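Local coordinates for protein RTX-adhesin (Marinomonas primoryensis, PDB 5IRB) that probably helps a giant calcium-binding adhesin hold its Antarctic bacterium to ice and diatoms, this piece being a row of tandem beta-sandwich domains, at residues A[53-58]-A[67-72]; A[143-148]-A[196-201]; A[157-162]-A[171-176]. All blocks are in the same frame, centred on the assembly; numbering follows the deposited sequence.

Contact 1. Residues A[53-58]-A[67-72]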
loop_
_atom_site.group_PDB
_atom_site.type_symbol
_atom_site.label_atom_id
_atom_site.label_comp_id
_atom_site.label_asym_id
_atom_site.label_seq_id
_atom_site.Cartn_x
_atom_site.Cartn_y
_atom_site.Cartn_z
ATOM N N VAL A 53 -22.624 20.777 31.848
ATOM C CA VAL A 53 -22.028 22.076 32.137
ATOM C C VAL A 53 -23.009 23.151 31.686
ATOM O O VAL A 53 -23.535 23.093 30.571
ATOM C CB VAL A 53 -20.676 22.275 31.423
ATOM C CG1 VAL A 53 -20.111 23.645 31.742
ATOM C CG2 VAL A 53 -19.677 21.177 31.824
ATOM N N THR A 54 -23.245 24.130 32.558
ATOM C CA THR A 54 -24.155 25.235 32.273
ATOM C C THR A 54 -23.436 26.423 31.658
ATOM O O THR A 54 -22.378 26.829 32.137
ATOM C CB THR A 54 -24.876 25.696 33.551
ATOM O OG1 THR A 54 -25.609 24.594 34.100
ATOM C CG2 THR A 54 -25.849 26.854 33.256
ATOM N N TYR A 55 -23.976 26.923 30.553
ATOM C CA TYR A 55 -23.534 28.190 29.984
ATOM C C TYR A 55 -24.714 29.149 29.985
ATOM O O TYR A 55 -25.861 28.721 29.798
ATOM C CB TYR A 55 -22.999 28.008 28.561
ATOM C CG TYR A 55 -21.791 27.088 28.485
ATOM C CD1 TYR A 55 -21.948 25.716 28.447
ATOM C CD2 TYR A 55 -20.506 27.598 28.474
ATOM C CE1 TYR A 55 -20.842 24.864 28.381
ATOM C CE2 TYR A 55 -19.399 26.767 28.430
ATOM C CZ TYR A 55 -19.572 25.402 28.376
ATOM O OH TYR A 55 -18.464 24.579 28.317
ATOM N N SER A 56 -24.414 30.443 30.069
ATOM C CA SER A 56 -25.430 31.487 30.168
ATOM C C SER A 56 -25.077 32.718 29.368
ATOM O O SER A 56 -23.918 33.058 29.206
ATOM C CB SER A 56 -25.622 31.912 31.629
ATOM O OG SER A 56 -26.439 30.977 32.313
ATOM N N THR A 57 -26.095 33.406 28.889
ATOM C CA THR A 57 -25.867 34.675 28.220
ATOM C C THR A 57 -27.115 35.548 28.240
ATOM O O THR A 57 -28.185 35.080 28.617
ATOM C CB THR A 57 -25.423 34.468 26.766
ATOM O OG1 THR A 57 -24.911 35.704 26.262
ATOM C CG2 THR A 57 -26.590 34.028 25.903
ATOM N N ASN A 58 -26.968 36.788 27.773
ATOM C CA ASN A 58 -28.079 37.726 27.633
ATOM C C ASN A 58 -28.761 37.559 26.305
ATOM O O ASN A 58 -28.198 36.922 25.408
ATOM C CB ASN A 58 -27.579 39.169 27.696
ATOM C CG ASN A 58 -27.403 39.654 29.090
ATOM O OD1 ASN A 58 -28.041 39.142 30.003
ATOM N ND2 ASN A 58 -26.532 40.645 29.283
ATOM N N VAL A 67 -23.353 32.677 22.622
ATOM C CA VAL A 67 -22.580 32.303 23.800
ATOM C C VAL A 67 -21.441 31.345 23.444
ATOM O O VAL A 67 -21.603 30.438 22.638
ATOM C CB VAL A 67 -23.467 31.640 24.899
ATOM C CG1 VAL A 67 -24.074 30.330 24.429
ATOM C CG2 VAL A 67 -22.692 31.472 26.217
ATOM N N SER A 68 -20.283 31.609 24.031
ATOM C CA SER A 68 -19.105 30.760 23.901
ATOM C C SER A 68 -19.185 29.506 24.778
ATOM O O SER A 68 -19.420 29.602 25.996
ATOM C CB SER A 68 -17.865 31.565 24.260
ATOM O OG SER A 68 -17.017 31.682 23.140
ATOM N N VAL A 69 -19.001 28.332 24.167
ATOM C CA VAL A 69 -18.996 27.084 24.931
ATOM C C VAL A 69 -17.749 26.247 24.604
ATOM O O VAL A 69 -17.124 26.445 23.565
ATOM C CB VAL A 69 -20.262 26.248 24.677
ATOM C CG1 VAL A 69 -21.498 27.095 24.896
ATOM C CG2 VAL A 69 -20.276 25.663 23.269
ATOM N N ALA A 70 -17.372 25.341 25.502
ATOM C CA ALA A 70 -16.240 24.446 25.237
ATOM C C ALA A 70 -16.590 23.405 24.164
ATOM O O ALA A 70 -17.532 22.629 24.306
ATOM C CB ALA A 70 -15.787 23.770 26.523
ATOM N N GLY A 71 -15.809 23.370 23.093
ATOM C CA GLY A 71 -15.957 22.289 22.124
ATOM C C GLY A 71 -15.917 20.913 22.775
ATOM O O GLY A 71 -16.645 20.012 22.367
ATOM N N SER A 72 -15.141 20.783 23.847
ATOM C CA SER A 72 -14.969 19.500 24.534
ATOM C C SER A 72 -16.263 19.039 25.177
ATOM O O SER A 72 -16.559 17.843 25.185
ATOM C CB SER A 72 -13.871 19.594 25.605
ATOM O OG SER A 72 -14.270 20.421 26.693
#
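Val67 packs on Thr57 and Tyr55 at one edge of a beta-sandwich domain. Strand 53-58 is the outermost strand of a five-stranded sheet. Strand 64-70 is the outermost strand of the three-stranded sheet that faces it. The two run nearly antiparallel, at 167°, and their axes come no closer than 7.2 Å. Side chains, not a backbone ladder, join them.

Val67 points its side chain at the other strand. Its CB lies 3.9 Å from Thr57 CB. Its CG2 is anti to the backbone N, which sends it toward strand 53-58, 3.6 Å from Ser56 O and near Tyr55 CB. Thr57 itself turns its hydroxyl to Ser66 O, so its carbon side is left for Val67.

Ser68 takes part through its backbone. Its carbonyl O comes within 3.4 Å of Tyr55 CD2, approaching the ring obliquely.

Val69 packs on one face of the ring. Its CG1 makes a CH-pi contact, 3.7 Å from the Tyr55 centroid and 16° off the ring normal, a little toward the rim on the CG side. Tyr55 CG stands anti to its own carbonyl carbon (chi1 -61°), and this lays the ring lengthwise along strand 67-70 instead of across it. Val69 CA meets the same face near CE2. Val69 also touches Leu74 of helix 71-76.

Ala70 is the N-cap of that helix. Its backbone N-H is given to Tyr55 OH at 3.1 Å. The hydroxyl is also hydrogen-bonded to Asp73 OD2 in the first turn of the helix, consistent with its own proton going to the carboxylate. These two bonds fix the far end of the ring at the helix start, where Ala70 CB lies 3.3 Å from Tyr55 OH.

Contact 2. Residues A[143-148]-A[196-201]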
loop_
_atom_site.group_PDB
_atom_site.type_symbol
_atom_site.label_atom_id
_atom_site.label_comp_id
_atom_site.label_asym_id
_atom_site.label_seq_id
_atom_site.Cartn_x
_atom_site.Cartn_y
_atom_site.Cartn_z
ATOM N N ASP A 143 -12.684 5.001 4.831
ATOM C CA ASP A 143 -12.987 6.392 4.476
ATOM C C ASP A 143 -12.009 7.057 3.512
ATOM O O ASP A 143 -12.210 8.204 3.148
ATOM C CB ASP A 143 -13.117 7.250 5.743
ATOM C CG ASP A 143 -14.330 6.871 6.594
ATOM O OD1 ASP A 143 -15.394 6.506 6.020
ATOM O OD2 ASP A 143 -14.183 6.849 7.844
ATOM N N ALA A 144 -10.950 6.350 3.111
ATOM C CA ALA A 144 -10.047 6.829 2.060
ATOM C C ALA A 144 -10.816 7.015 0.748
ATOM O O ALA A 144 -11.814 6.341 0.517
ATOM C CB ALA A 144 -8.871 5.840 1.871
ATOM N N SER A 145 -10.393 7.951 -0.097
ATOM C CA SER A 145 -11.219 8.335 -1.238
ATOM C C SER A 145 -10.409 8.517 -2.495
ATOM O O SER A 145 -9.251 8.887 -2.422
ATOM C CB SER A 145 -11.947 9.652 -0.947
ATOM O OG SER A 145 -12.421 9.670 0.386
ATOM N N ALA A 146 -11.044 8.281 -3.641
ATOM C CA ALA A 146 -10.560 8.737 -4.927
ATOM C C ALA A 146 -9.999 10.128 -4.775
ATOM O O ALA A 146 -10.636 10.999 -4.171
ATOM C CB ALA A 146 -11.684 8.725 -5.957
ATOM N N GLY A 147 -8.815 10.348 -5.318
ATOM C CA GLY A 147 -8.242 11.673 -5.325
ATOM C C GLY A 147 -7.257 11.858 -4.193
ATOM O O GLY A 147 -6.481 12.805 -4.212
ATOM N N ASP A 148 -7.238 10.936 -3.243
ATOM C CA ASP A 148 -6.282 11.022 -2.134
ATOM C C ASP A 148 -4.850 10.776 -2.591
ATOM O O ASP A 148 -4.620 10.096 -3.596
ATOM C CB ASP A 148 -6.628 10.015 -1.022
ATOM C CG ASP A 148 -7.855 10.433 -0.191
ATOM O OD1 ASP A 148 -8.275 11.603 -0.306
ATOM O OD2 ASP A 148 -8.375 9.590 0.582
ATOM N N ASN A 196 -11.725 16.549 8.828
ATOM C CA ASN A 196 -10.680 15.972 9.642
ATOM C C ASN A 196 -9.654 15.335 8.733
ATOM O O ASN A 196 -10.008 14.568 7.822
ATOM C CB ASN A 196 -11.233 14.920 10.599
ATOM C CG ASN A 196 -12.305 15.471 11.508
ATOM O OD1 ASN A 196 -12.101 16.475 12.209
ATOM N ND2 ASN A 196 -13.462 14.821 11.501
ATOM N N PRO A 197 -8.373 15.626 8.977
ATOM C CA PRO A 197 -7.389 14.908 8.166
ATOM C C PRO A 197 -7.331 13.477 8.634
ATOM O O PRO A 197 -7.635 13.198 9.791
ATOM C CB PRO A 197 -6.086 15.649 8.440
ATOM C CG PRO A 197 -6.297 16.332 9.750
ATOM C CD PRO A 197 -7.761 16.638 9.851
ATOM N N TYR A 198 -6.960 12.568 7.744
ATOM C CA TYR A 198 -6.735 11.193 8.140
ATOM C C TYR A 198 -5.537 10.652 7.397
ATOM O O TYR A 198 -5.089 11.223 6.397
ATOM C CB TYR A 198 -7.964 10.334 7.869
ATOM C CG TYR A 198 -8.458 10.367 6.433
ATOM C CD1 TYR A 198 -7.722 9.780 5.383
ATOM C CD2 TYR A 198 -9.665 10.982 6.125
ATOM C CE1 TYR A 198 -8.198 9.822 4.064
ATOM C CE2 TYR A 198 -10.142 11.026 4.831
ATOM C CZ TYR A 198 -9.420 10.448 3.801
ATOM O OH TYR A 198 -9.942 10.524 2.519
ATOM N N ALA A 199 -5.017 9.542 7.894
ATOM C CA ALA A 199 -3.874 8.897 7.298
ATOM C C ALA A 199 -4.015 7.404 7.554
ATOM O O ALA A 199 -4.428 6.999 8.636
ATOM C CB ALA A 199 -2.583 9.443 7.879
ATOM N N GLY A 200 -3.764 6.596 6.532
ATOM C CA GLY A 200 -3.632 5.161 6.713
ATOM C C GLY A 200 -2.275 4.736 6.189
ATOM O O GLY A 200 -1.750 5.353 5.267
ATOM N N THR A 201 -1.693 3.707 6.786
ATOM C CA THR A 201 -0.386 3.213 6.347
ATOM C C THR A 201 -0.334 1.694 6.403
ATOM O O THR A 201 -1.097 1.060 7.147
ATOM C CB THR A 201 0.764 3.713 7.232
ATOM O OG1 THR A 201 0.715 3.002 8.479
ATOM C CG2 THR A 201 0.687 5.215 7.493
HETATM O O HOH W 1 -12.307 11.803 1.690
#
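Tyr198 meets Asp148 in a buried polar contact at one end of a beta-sandwich domain. Tyr198 belongs to strand 197-208 of the five-stranded sheet. Residues 143-148 form the loop that leaves strand 133-142 of the three-stranded sheet and leads into strand 149-154 of the five-stranded one. The tyrosine therefore reaches from one sheet to the chain that crosses between the two.

The hydroxyl does most of the touching. Tyr198 OH donates to Asp148 OD2 at 2.7 Å. The bond uses the syn side of the carboxylate and lies 16° out of its plane. On the tyrosine side, OD2 sits at the ring edge, in the ring plane. One side chain approaches from the strand and the other from the facing loop, with their flat groups turned 64° against each other. Tyr198 CG lies between its backbone N and carbonyl carbon (chi1 55°), which sends the ring off the strand toward the loop.

Asp148 also holds the loop together. Its OD2 accepts the backbone N-H of Ser145 at 2.7 Å, from above the carboxylate plane. Asp148 N in turn bonds to Ser145 O, closing a type II turn.

A water completes the group in the plane of the ring. It donates to Tyr198 OH at 2.8 Å and lies unusually close to Ser145 OG. Ala144 CA packs 3.7 Å from the hydroxyl and Asp143 O lies 3.3 Å from it, both oblique to the ring. Ala112 of strand 112-116 touches Tyr198 and Ala144 alike.

One carboxylate oxygen thus accepts a hydrogen bond from each segment. Two short hydrogen bonds to OD2 would probably favour the ionised form of Asp148, and the tyrosine proton is committed to that oxygen while its OH accepts from the water.

Contact 3. Residues A[157-162]-A[171-176]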
loop_
_atom_site.group_PDB
_atom_site.type_symbol
_atom_site.label_atom_id
_atom_site.label_comp_id
_atom_site.label_asym_id
_atom_site.label_seq_id
_atom_site.Cartn_x
_atom_site.Cartn_y
_atom_site.Cartn_z
ATOM N N THR A 157 14.043 7.455 -2.223
ATOM C CA THR A 157 13.322 8.204 -3.243
ATOM C C THR A 157 11.834 8.180 -2.969
ATOM O O THR A 157 11.226 7.114 -2.814
ATOM C CB THR A 157 13.577 7.639 -4.656
ATOM O OG1 THR A 157 14.955 7.825 -5.007
ATOM C CG2 THR A 157 12.675 8.324 -5.686
ATOM N N LEU A 158 11.262 9.380 -2.927
ATOM C CA LEU A 158 9.841 9.574 -2.728
ATOM C C LEU A 158 9.077 9.287 -3.999
ATOM O O LEU A 158 9.347 9.891 -5.028
ATOM C CB LEU A 158 9.564 11.008 -2.271
ATOM C CG LEU A 158 8.095 11.358 -2.022
ATOM C CD1 LEU A 158 7.489 10.504 -0.929
ATOM C CD2 LEU A 158 7.985 12.849 -1.693
ATOM N N TYR A 159 8.128 8.369 -3.934
ATOM C CA TYR A 159 7.218 8.152 -5.049
ATOM C C TYR A 159 5.814 8.555 -4.625
ATOM O O TYR A 159 5.373 8.178 -3.546
ATOM C CB TYR A 159 7.231 6.693 -5.511
ATOM C CG TYR A 159 8.548 6.212 -6.102
ATOM C CD1 TYR A 159 9.588 5.744 -5.291
ATOM C CD2 TYR A 159 8.745 6.220 -7.487
ATOM C CE1 TYR A 159 10.795 5.270 -5.861
ATOM C CE2 TYR A 159 9.937 5.762 -8.053
ATOM C CZ TYR A 159 10.944 5.288 -7.236
ATOM O OH TYR A 159 12.099 4.858 -7.827
ATOM N N THR A 160 5.109 9.275 -5.497
ATOM C CA THR A 160 3.755 9.735 -5.209
ATOM C C THR A 160 2.787 9.341 -6.304
ATOM O O THR A 160 3.136 9.389 -7.479
ATOM C CB THR A 160 3.765 11.287 -5.077
ATOM O OG1 THR A 160 4.447 11.643 -3.875
ATOM C CG2 THR A 160 2.373 11.879 -5.075
ATOM N N THR A 161 1.545 9.056 -5.934
ATOM C CA THR A 161 0.471 8.944 -6.918
ATOM C C THR A 161 -0.874 9.307 -6.264
ATOM O O THR A 161 -0.915 9.848 -5.149
ATOM C CB THR A 161 0.440 7.525 -7.567
ATOM O OG1 THR A 161 -0.479 7.514 -8.668
ATOM C CG2 THR A 161 0.034 6.464 -6.590
ATOM N N VAL A 162 -1.964 9.073 -6.984
ATOM C CA VAL A 162 -3.278 9.453 -6.498
ATOM C C VAL A 162 -4.260 8.289 -6.596
ATOM O O VAL A 162 -4.179 7.470 -7.513
ATOM C CB VAL A 162 -3.811 10.675 -7.282
ATOM C CG1 VAL A 162 -5.264 10.962 -6.945
ATOM C CG2 VAL A 162 -2.969 11.908 -6.962
ATOM N N VAL A 171 1.877 3.021 -9.175
ATOM C CA VAL A 171 2.934 3.944 -9.549
ATOM C C VAL A 171 4.180 3.146 -9.969
ATOM O O VAL A 171 4.493 2.095 -9.385
ATOM C CB VAL A 171 3.250 4.918 -8.390
ATOM C CG1 VAL A 171 3.776 4.186 -7.183
ATOM C CG2 VAL A 171 4.220 5.993 -8.834
ATOM N N GLY A 172 4.846 3.625 -11.011
ATOM C CA GLY A 172 6.058 3.000 -11.515
ATOM C C GLY A 172 7.238 3.326 -10.621
ATOM O O GLY A 172 7.495 4.484 -10.314
ATOM N N VAL A 173 7.943 2.301 -10.175
ATOM C CA VAL A 173 9.082 2.486 -9.278
ATOM C C VAL A 173 10.311 1.867 -9.960
ATOM O O VAL A 173 10.187 0.882 -10.669
ATOM C CB VAL A 173 8.810 1.827 -7.911
ATOM C CG1 VAL A 173 10.085 1.685 -7.070
ATOM C CG2 VAL A 173 7.694 2.606 -7.157
ATOM N N SER A 174 11.485 2.443 -9.756
ATOM C CA SER A 174 12.682 1.880 -10.358
ATOM C C SER A 174 13.110 0.590 -9.645
ATOM O O SER A 174 13.219 0.539 -8.419
ATOM C CB SER A 174 13.811 2.900 -10.348
ATOM O OG SER A 174 14.420 2.931 -9.076
ATOM N N GLY A 175 13.310 -0.461 -10.436
ATOM C CA GLY A 175 13.855 -1.725 -9.955
ATOM C C GLY A 175 15.056 -1.619 -9.036
ATOM O O GLY A 175 15.181 -2.379 -8.080
ATOM N N SER A 176 15.948 -0.678 -9.308
ATOM C CA SER A 176 17.149 -0.580 -8.492
ATOM C C SER A 176 16.854 -0.063 -7.085
ATOM O O SER A 176 17.526 -0.472 -6.137
ATOM C CB SER A 176 18.195 0.306 -9.177
ATOM O OG SER A 176 17.605 1.461 -9.746
#
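Tyr159 lies with one ring face on Val173, whose two methyls are spaced along the ring's long axis. Its CG2 stands over the centre, 3.8 Å from the centroid and 12° off the normal, in a CH-pi contact. Its CG1 reaches toward the phenol end, 3.7 Å from Tyr159 CZ. The chi1 of 166° explains this: CG1 is anti to the backbone N and CG2 anti to the carbonyl carbon, which turns both methyls to the ring face, CG1 near its CZ end. Gly172 O approaches obliquely, 3.5 Å from Tyr159 CD2.

Strand 157-162 ends the five-stranded sheet of a beta-sandwich domain, and strand 168-174 ends the facing three-stranded sheet. They run nearly antiparallel, and Tyr159 bridges the edge between them. Farther along, the side chains of Thr161 and Val171 run past one another, pointing opposite ways. Thr161 CB and Val171 CB are 3.9 Å apart. Val171 CG2 turns toward Thr160 O. Val171 and Tyr159 both also touch Met152 of strand 149-154.

The phenol end of Tyr159 reaches the start of helix 175-180. Ser174 N donates to Tyr159 OH at 3.2 Å, with an angle of 167° at the hydrogen. Asp177 OD2 is the other hydrogen-bond partner of this hydroxyl. Ser174 is the N-cap, and its OG caps a backbone N in the first turn and also bonds weakly to Asp177 OD2.

Overall arrangement
Contacts 1 and 3 are equivalent places in two successive sandwich domains. In both, a tyrosine spans the edge between the sheets and bonds to the start of a short helix. Their centres are about 51 Å apart. Contact 2 lies in the same domain as contact 3, with centres about 19 Å apart, and they meet where Gly147 CA packs 3.5 Å from Val162 CG1. Contacts 1 and 2 do not touch; their nearest atoms are about 12 Å apart. The side chain of Tyr198 is about 4 Å from a bound calcium ion, against about 11 Å for Tyr55 and 12 Å for Tyr159.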